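Local coordinates for luciferase-like enzymeAMP-CoA-ligase (Zophobas atratus, PDB 4W8O), which probably activates carboxylic acids with ATP to acyl adenylates and passes them to coenzyme A, as many relatives in the ANL superfamily do, at residues L60-K65 and P118-V123; V123-L128 and I144-K149. One frame throughout, in Å; residues are numbered along the deposited sequence.

Contact 1 (L60-K65 and P118-V123); sequences LNLQKK and PRIIFV
Arg119 and Lys65 meet at the outer edge of this contact, and Leu62 and Ile120 meet in its interior. The side chain of Ile120 shows how the interior is built. Its CB points toward the end of helix 48-64. From there the two branches part. CG2 turns back along its own strand and lies 3.7 Å from CE1 of Phe122. CG1 lies anti to the carbonyl carbon (chi1 -68°), and this carries CD1 out toward the helix. CD1 ends 3.6 Å from CD2 of Leu62, the two side chains crossing at a slant. The same methyl also lies 4.2 Å from CD of Lys65, so the aliphatic part of the lysine borders the apolar patch. Leu62 CD2 has a second neighbour. It reaches the edge of the Phe122 ring, close to the ring plane, at 4.2 Å from CZ. The ring of Phe122 in turn meets that of Phe75, on the adjacent strand 72-76.

The polar part lies at the surface. Arg119 is extended from CG to NE and brings NH2 to 2.8 Å from Lys65 O, the carbonyl just beyond the helix. The hydrogen bond is weak, with an N-H...O angle of 117°. NH1 forms a salt bridge with Asp71, and Lys65 NZ forms one with Glu143.

The helix is thus joined to strand 120-124 mainly by apolar side chains. The weak guanidinium bond adds a positive group beside the C-terminal end of the helix, which would probably be electrostatically favourable.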
loop_
_atom_site.group_PDB
_atom_site.type_symbol
_atom_site.label_atom_id
_atom_site.label_comp_id
_atom_site.label_asym_id
_atom_site.label_seq_id
_atom_site.Cartn_x
_atom_site.Cartn_y
_atom_site.Cartn_z
ATOM N N LEU A 60 20.075 12.136 7.640
ATOM C CA LEU A 60 21.235 13.028 7.736
ATOM C C LEU A 60 22.416 12.470 6.944
ATOM O O LEU A 60 23.146 13.219 6.316
ATOM C CB LEU A 60 21.636 13.273 9.198
ATOM C CG LEU A 60 20.686 14.181 9.979
ATOM C CD1 LEU A 60 20.944 14.048 11.473
ATOM C CD2 LEU A 60 20.828 15.635 9.541
ATOM N N ASN A 61 22.587 11.154 6.955
ATOM C CA ASN A 61 23.643 10.538 6.162
ATOM C C ASN A 61 23.323 10.557 4.666
ATOM O O ASN A 61 24.203 10.814 3.848
ATOM C CB ASN A 61 23.932 9.120 6.660
ATOM C CG ASN A 61 24.691 9.117 7.971
ATOM O OD1 ASN A 61 25.623 9.904 8.156
ATOM N ND2 ASN A 61 24.300 8.238 8.890
ATOM N N LEU A 62 22.068 10.304 4.307
ATOM C CA LEU A 62 21.643 10.421 2.903
ATOM C C LEU A 62 21.900 11.834 2.352
ATOM O O LEU A 62 22.282 12.001 1.194
ATOM C CB LEU A 62 20.163 10.054 2.746
ATOM C CG LEU A 62 19.807 8.563 2.773
ATOM C CD1 LEU A 62 18.297 8.390 2.805
ATOM C CD2 LEU A 62 20.398 7.819 1.587
ATOM N N GLN A 63 21.698 12.829 3.205
ATOM C CA GLN A 63 21.906 14.228 2.866
ATOM C C GLN A 63 23.380 14.501 2.552
ATOM O O GLN A 63 23.708 15.197 1.590
ATOM C CB GLN A 63 21.426 15.089 4.042
ATOM C CG GLN A 63 21.196 16.558 3.753
ATOM C CD GLN A 63 20.471 17.237 4.910
ATOM O OE1 GLN A 63 20.955 17.243 6.043
ATOM N NE2 GLN A 63 19.304 17.793 4.634
ATOM N N LYS A 64 24.266 13.924 3.354
ATOM C CA LYS A 64 25.702 14.060 3.136
ATOM C C LYS A 64 26.149 13.385 1.834
ATOM O O LYS A 64 27.128 13.818 1.224
ATOM C CB LYS A 64 26.481 13.488 4.333
ATOM C CG LYS A 64 26.288 14.279 5.619
ATOM C CD LYS A 64 27.011 13.645 6.798
ATOM C CE LYS A 64 26.905 14.530 8.027
ATOM N NZ LYS A 64 27.469 13.891 9.245
ATOM N N LYS A 65 25.432 12.338 1.420
ATOM C CA LYS A 65 25.686 11.678 0.133
ATOM C C LYS A 65 25.148 12.462 -1.064
ATOM O O LYS A 65 25.307 12.028 -2.204
ATOM C CB LYS A 65 25.072 10.276 0.103
ATOM C CG LYS A 65 25.703 9.253 1.028
ATOM C CD LYS A 65 24.945 7.939 0.874
ATOM C CE LYS A 65 25.640 6.791 1.570
ATOM N NZ LYS A 65 26.920 6.394 0.936
ATOM N N PRO A 118 17.326 4.857 -10.374
ATOM C CA PRO A 118 17.533 5.351 -9.011
ATOM C C PRO A 118 18.976 5.753 -8.705
ATOM O O PRO A 118 19.914 5.263 -9.328
ATOM C CB PRO A 118 17.099 4.180 -8.133
ATOM C CG PRO A 118 17.244 2.963 -8.982
ATOM C CD PRO A 118 17.245 3.384 -10.427
ATOM N N ARG A 119 19.130 6.659 -7.749
ATOM C CA ARG A 119 20.445 7.096 -7.321
ATOM C C ARG A 119 21.029 6.121 -6.316
ATOM O O ARG A 119 22.229 5.902 -6.275
ATOM C CB ARG A 119 20.363 8.474 -6.695
ATOM C CG ARG A 119 21.708 8.962 -6.219
ATOM C CD ARG A 119 21.733 10.456 -6.188
ATOM N NE ARG A 119 22.924 10.959 -5.522
ATOM C CZ ARG A 119 23.201 12.248 -5.399
ATOM N NH1 ARG A 119 22.367 13.161 -5.900
ATOM N NH2 ARG A 119 24.307 12.633 -4.766
ATOM N N ILE A 120 20.165 5.558 -5.487
ATOM C CA ILE A 120 20.570 4.568 -4.511
ATOM C C ILE A 120 19.516 3.488 -4.522
ATOM O O ILE A 120 18.326 3.778 -4.720
ATOM C CB ILE A 120 20.631 5.143 -3.084
ATOM C CG1 ILE A 120 21.760 6.166 -2.957
ATOM C CG2 ILE A 120 20.827 4.026 -2.064
ATOM C CD1 ILE A 120 21.703 6.988 -1.689
ATOM N N ILE A 121 19.955 2.255 -4.305
ATOM C CA ILE A 121 19.037 1.157 -4.025
ATOM C C ILE A 121 19.469 0.416 -2.759
ATOM O O ILE A 121 20.609 -0.049 -2.654
ATOM C CB ILE A 121 18.866 0.191 -5.224
ATOM C CG1 ILE A 121 18.041 -1.029 -4.804
ATOM C CG2 ILE A 121 20.203 -0.268 -5.762
ATOM C CD1 ILE A 121 17.420 -1.759 -5.967
ATOM N N PHE A 122 18.557 0.347 -1.795
ATOM C CA PHE A 122 18.719 -0.486 -0.600
ATOM C C PHE A 122 18.229 -1.899 -0.913
ATOM O O PHE A 122 17.111 -2.079 -1.408
ATOM C CB PHE A 122 17.922 0.084 0.578
ATOM C CG PHE A 122 18.505 1.354 1.151
ATOM C CD1 PHE A 122 18.285 2.574 0.534
ATOM C CD2 PHE A 122 19.266 1.326 2.309
ATOM C CE1 PHE A 122 18.819 3.750 1.055
ATOM C CE2 PHE A 122 19.805 2.490 2.835
ATOM C CZ PHE A 122 19.584 3.708 2.202
ATOM N N VAL A 123 19.051 -2.898 -0.595
ATOM C CA VAL A 123 18.772 -4.281 -0.978
ATOM C C VAL A 123 19.046 -5.278 0.149
ATOM O O VAL A 123 20.046 -5.182 0.844
ATOM C CB VAL A 123 19.601 -4.663 -2.227
ATOM C CG1 VAL A 123 21.079 -4.777 -1.886
ATOM C CG2 VAL A 123 19.105 -5.970 -2.841
#

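Contact 2 (V123-L128 and I144-K149)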
loop_
_atom_site.group_PDB
_atom_site.type_symbol
_atom_site.label_atom_id
_atom_site.label_comp_id
_atom_site.label_asym_id
_atom_site.label_seq_id
_atom_site.Cartn_x
_atom_site.Cartn_y
_atom_site.Cartn_z
ATOM N N VAL A 123 19.051 -2.898 -0.595
ATOM C CA VAL A 123 18.772 -4.281 -0.978
ATOM C C VAL A 123 19.046 -5.278 0.149
ATOM O O VAL A 123 20.046 -5.182 0.844
ATOM C CB VAL A 123 19.601 -4.663 -2.227
ATOM C CG1 VAL A 123 21.079 -4.777 -1.886
ATOM C CG2 VAL A 123 19.105 -5.970 -2.841
ATOM N N GLU A 124 18.136 -6.229 0.330
ATOM C CA GLU A 124 18.362 -7.351 1.234
ATOM C C GLU A 124 19.479 -8.233 0.683
ATOM O O GLU A 124 19.677 -8.296 -0.535
ATOM C CB GLU A 124 17.079 -8.176 1.429
ATOM C CG GLU A 124 16.556 -8.817 0.147
ATOM C CD GLU A 124 15.292 -9.640 0.325
ATOM O OE1 GLU A 124 14.641 -9.568 1.390
ATOM O OE2 GLU A 124 14.954 -10.373 -0.627
ATOM N N GLU A 125 20.196 -8.921 1.570
ATOM C CA GLU A 125 21.286 -9.813 1.150
ATOM C C GLU A 125 20.838 -10.833 0.099
ATOM O O GLU A 125 21.569 -11.127 -0.850
ATOM C CB GLU A 125 21.868 -10.555 2.355
ATOM C CG GLU A 125 22.728 -9.684 3.254
ATOM C CD GLU A 125 23.265 -10.430 4.468
ATOM O OE1 GLU A 125 22.834 -11.571 4.723
ATOM O OE2 GLU A 125 24.117 -9.872 5.182
ATOM N N GLU A 126 19.621 -11.339 0.257
ATOM C CA GLU A 126 19.095 -12.401 -0.599
ATOM C C GLU A 126 18.797 -11.925 -2.025
ATOM O O GLU A 126 18.670 -12.726 -2.931
ATOM C CB GLU A 126 17.811 -12.980 0.003
ATOM C CG GLU A 126 17.971 -13.617 1.376
ATOM C CD GLU A 126 18.012 -12.617 2.531
ATOM O OE1 GLU A 126 17.873 -11.394 2.300
ATOM O OE2 GLU A 126 18.210 -13.060 3.685
ATOM N N SER A 127 18.659 -10.621 -2.213
ATOM C CA SER A 127 18.320 -10.059 -3.511
ATOM C C SER A 127 19.506 -9.279 -4.105
ATOM O O SER A 127 19.368 -8.624 -5.137
ATOM C CB SER A 127 17.091 -9.145 -3.365
ATOM O OG SER A 127 15.940 -9.873 -2.949
ATOM N N LEU A 128 20.670 -9.352 -3.459
ATOM C CA LEU A 128 21.841 -8.604 -3.914
ATOM C C LEU A 128 22.294 -9.004 -5.328
ATOM O O LEU A 128 22.494 -8.135 -6.172
ATOM C CB LEU A 128 22.995 -8.739 -2.910
ATOM C CG LEU A 128 24.332 -8.092 -3.276
ATOM C CD1 LEU A 128 24.162 -6.633 -3.659
ATOM C CD2 LEU A 128 25.314 -8.235 -2.123
ATOM N N ILE A 144 24.585 0.833 -4.346
ATOM C CA ILE A 144 23.847 -0.206 -3.644
ATOM C C ILE A 144 24.187 -0.129 -2.160
ATOM O O ILE A 144 25.344 0.040 -1.797
ATOM C CB ILE A 144 24.194 -1.608 -4.184
ATOM C CG1 ILE A 144 23.678 -1.762 -5.630
ATOM C CG2 ILE A 144 23.600 -2.683 -3.281
ATOM C CD1 ILE A 144 24.219 -2.980 -6.347
ATOM N N ILE A 145 23.169 -0.235 -1.308
ATOM C CA ILE A 145 23.376 -0.301 0.138
ATOM C C ILE A 145 22.655 -1.547 0.645
ATOM O O ILE A 145 21.464 -1.715 0.400
ATOM C CB ILE A 145 22.885 0.983 0.842
ATOM C CG1 ILE A 145 23.673 2.195 0.324
ATOM C CG2 ILE A 145 23.047 0.868 2.350
ATOM C CD1 ILE A 145 23.266 3.522 0.925
ATOM N N VAL A 146 23.390 -2.421 1.336
ATOM C CA VAL A 146 22.881 -3.737 1.713
ATOM C C VAL A 146 22.320 -3.716 3.132
ATOM O O VAL A 146 22.914 -3.118 4.030
ATOM C CB VAL A 146 24.002 -4.806 1.618
ATOM C CG1 VAL A 146 23.521 -6.167 2.111
ATOM C CG2 VAL A 146 24.514 -4.906 0.190
ATOM N N PHE A 147 21.165 -4.353 3.320
ATOM C CA PHE A 147 20.656 -4.653 4.656
ATOM C C PHE A 147 21.420 -5.848 5.200
ATOM O O PHE A 147 20.962 -6.980 5.131
ATOM C CB PHE A 147 19.153 -4.974 4.641
ATOM C CG PHE A 147 18.279 -3.801 4.310
ATOM C CD1 PHE A 147 18.152 -2.745 5.197
ATOM C CD2 PHE A 147 17.574 -3.757 3.109
ATOM C CE1 PHE A 147 17.345 -1.656 4.897
ATOM C CE2 PHE A 147 16.760 -2.674 2.805
ATOM C CZ PHE A 147 16.650 -1.614 3.704
ATOM N N GLY A 148 22.593 -5.589 5.749
ATOM C CA GLY A 148 23.442 -6.655 6.254
ATOM C C GLY A 148 24.894 -6.285 6.079
ATOM O O GLY A 148 25.258 -5.104 6.169
ATOM N N LYS A 149 25.719 -7.293 5.819
ATOM C CA LYS A 149 27.161 -7.109 5.705
ATOM C C LYS A 149 27.555 -6.964 4.246
ATOM O O LYS A 149 26.999 -7.632 3.374
ATOM C CB LYS A 149 27.903 -8.309 6.294
ATOM C CG LYS A 149 29.212 -7.947 6.970
ATOM C CD LYS A 149 28.990 -7.631 8.444
ATOM C CE LYS A 149 28.940 -8.906 9.281
ATOM N NZ LYS A 149 28.245 -8.707 10.583
HETATM O O HOH W 1 19.289 -8.865 4.185
#
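Val123 is hydrogen-bonded through both its backbone N and its O to the strand that carries Ile145 and Phe147. Its N donates to Ile145 O at 2.9 Å, and its O accepts from Phe147 N at 2.8 Å. The second donor is tilted 32° from the carbonyl plane. On one face of the sheet, Val123 CG1 rests 3.6 Å from Ile144 CG2 and also touches Val146 CG2. With chi1 at 70°, CG1 sits between the backbone N and the carbonyl carbon, and this turns it toward the neighbouring strand. Leu128 closes over the same patch. Its CD1 meets Ile144 CG2, and its CD2 meets Val146 CG2, the latter side chain crossing it at about a right angle. On the other face, the ring of Phe147 brings CD2 to 3.6 Å from Val123 C and turns its edge to Glu124 N.

The two strands are parallel neighbours. They are the ends of a beta-alpha-beta crossover whose helix, 128-138, starts at Leu128. Beyond the strands, Glu125 ties the two segments. Its extended side chain lays CG against Val146 CG1, and OE2 accepts from Lys149 N at 3.1 Å through the anti lone pair. The bond is nearly straight, at 165°.

Further bonds surround these groups. A water accepts from Glu125 N at 2.8 Å and donates to Phe147 O at 2.7 Å, bridging the two backbones. Phe147 is the centre of an inverse gamma turn, closed by a weak bond from Gly148 N to Val146 O. The turn leads into Gly148 and Lys149, whose N meets the carboxylate. Ser127 OG donates to Glu124 OE2 at 2.6 Å, while Glu124 OE1 is hydrogen-bonded to Thr78 OG1.

Contact 1 and contact 2 share strand 120-124 and overlap at Val123. Their centres are 14 Å apart. Contact 1 comes first along the chain and sets the end of helix 48-64 against the strand. Contact 2 then joins the strand to 143-147, its parallel neighbour in an eight-stranded mixed sheet, after the crossover through helix 128-138. They touch directly: Ile121 O probably accepts a hydrogen bond from Ile145 N, and Phe122 packs on Ile145 and Phe147. Strand 120-124 therefore links an earlier helix to a later strand within the AMP-binding part of the enzyme.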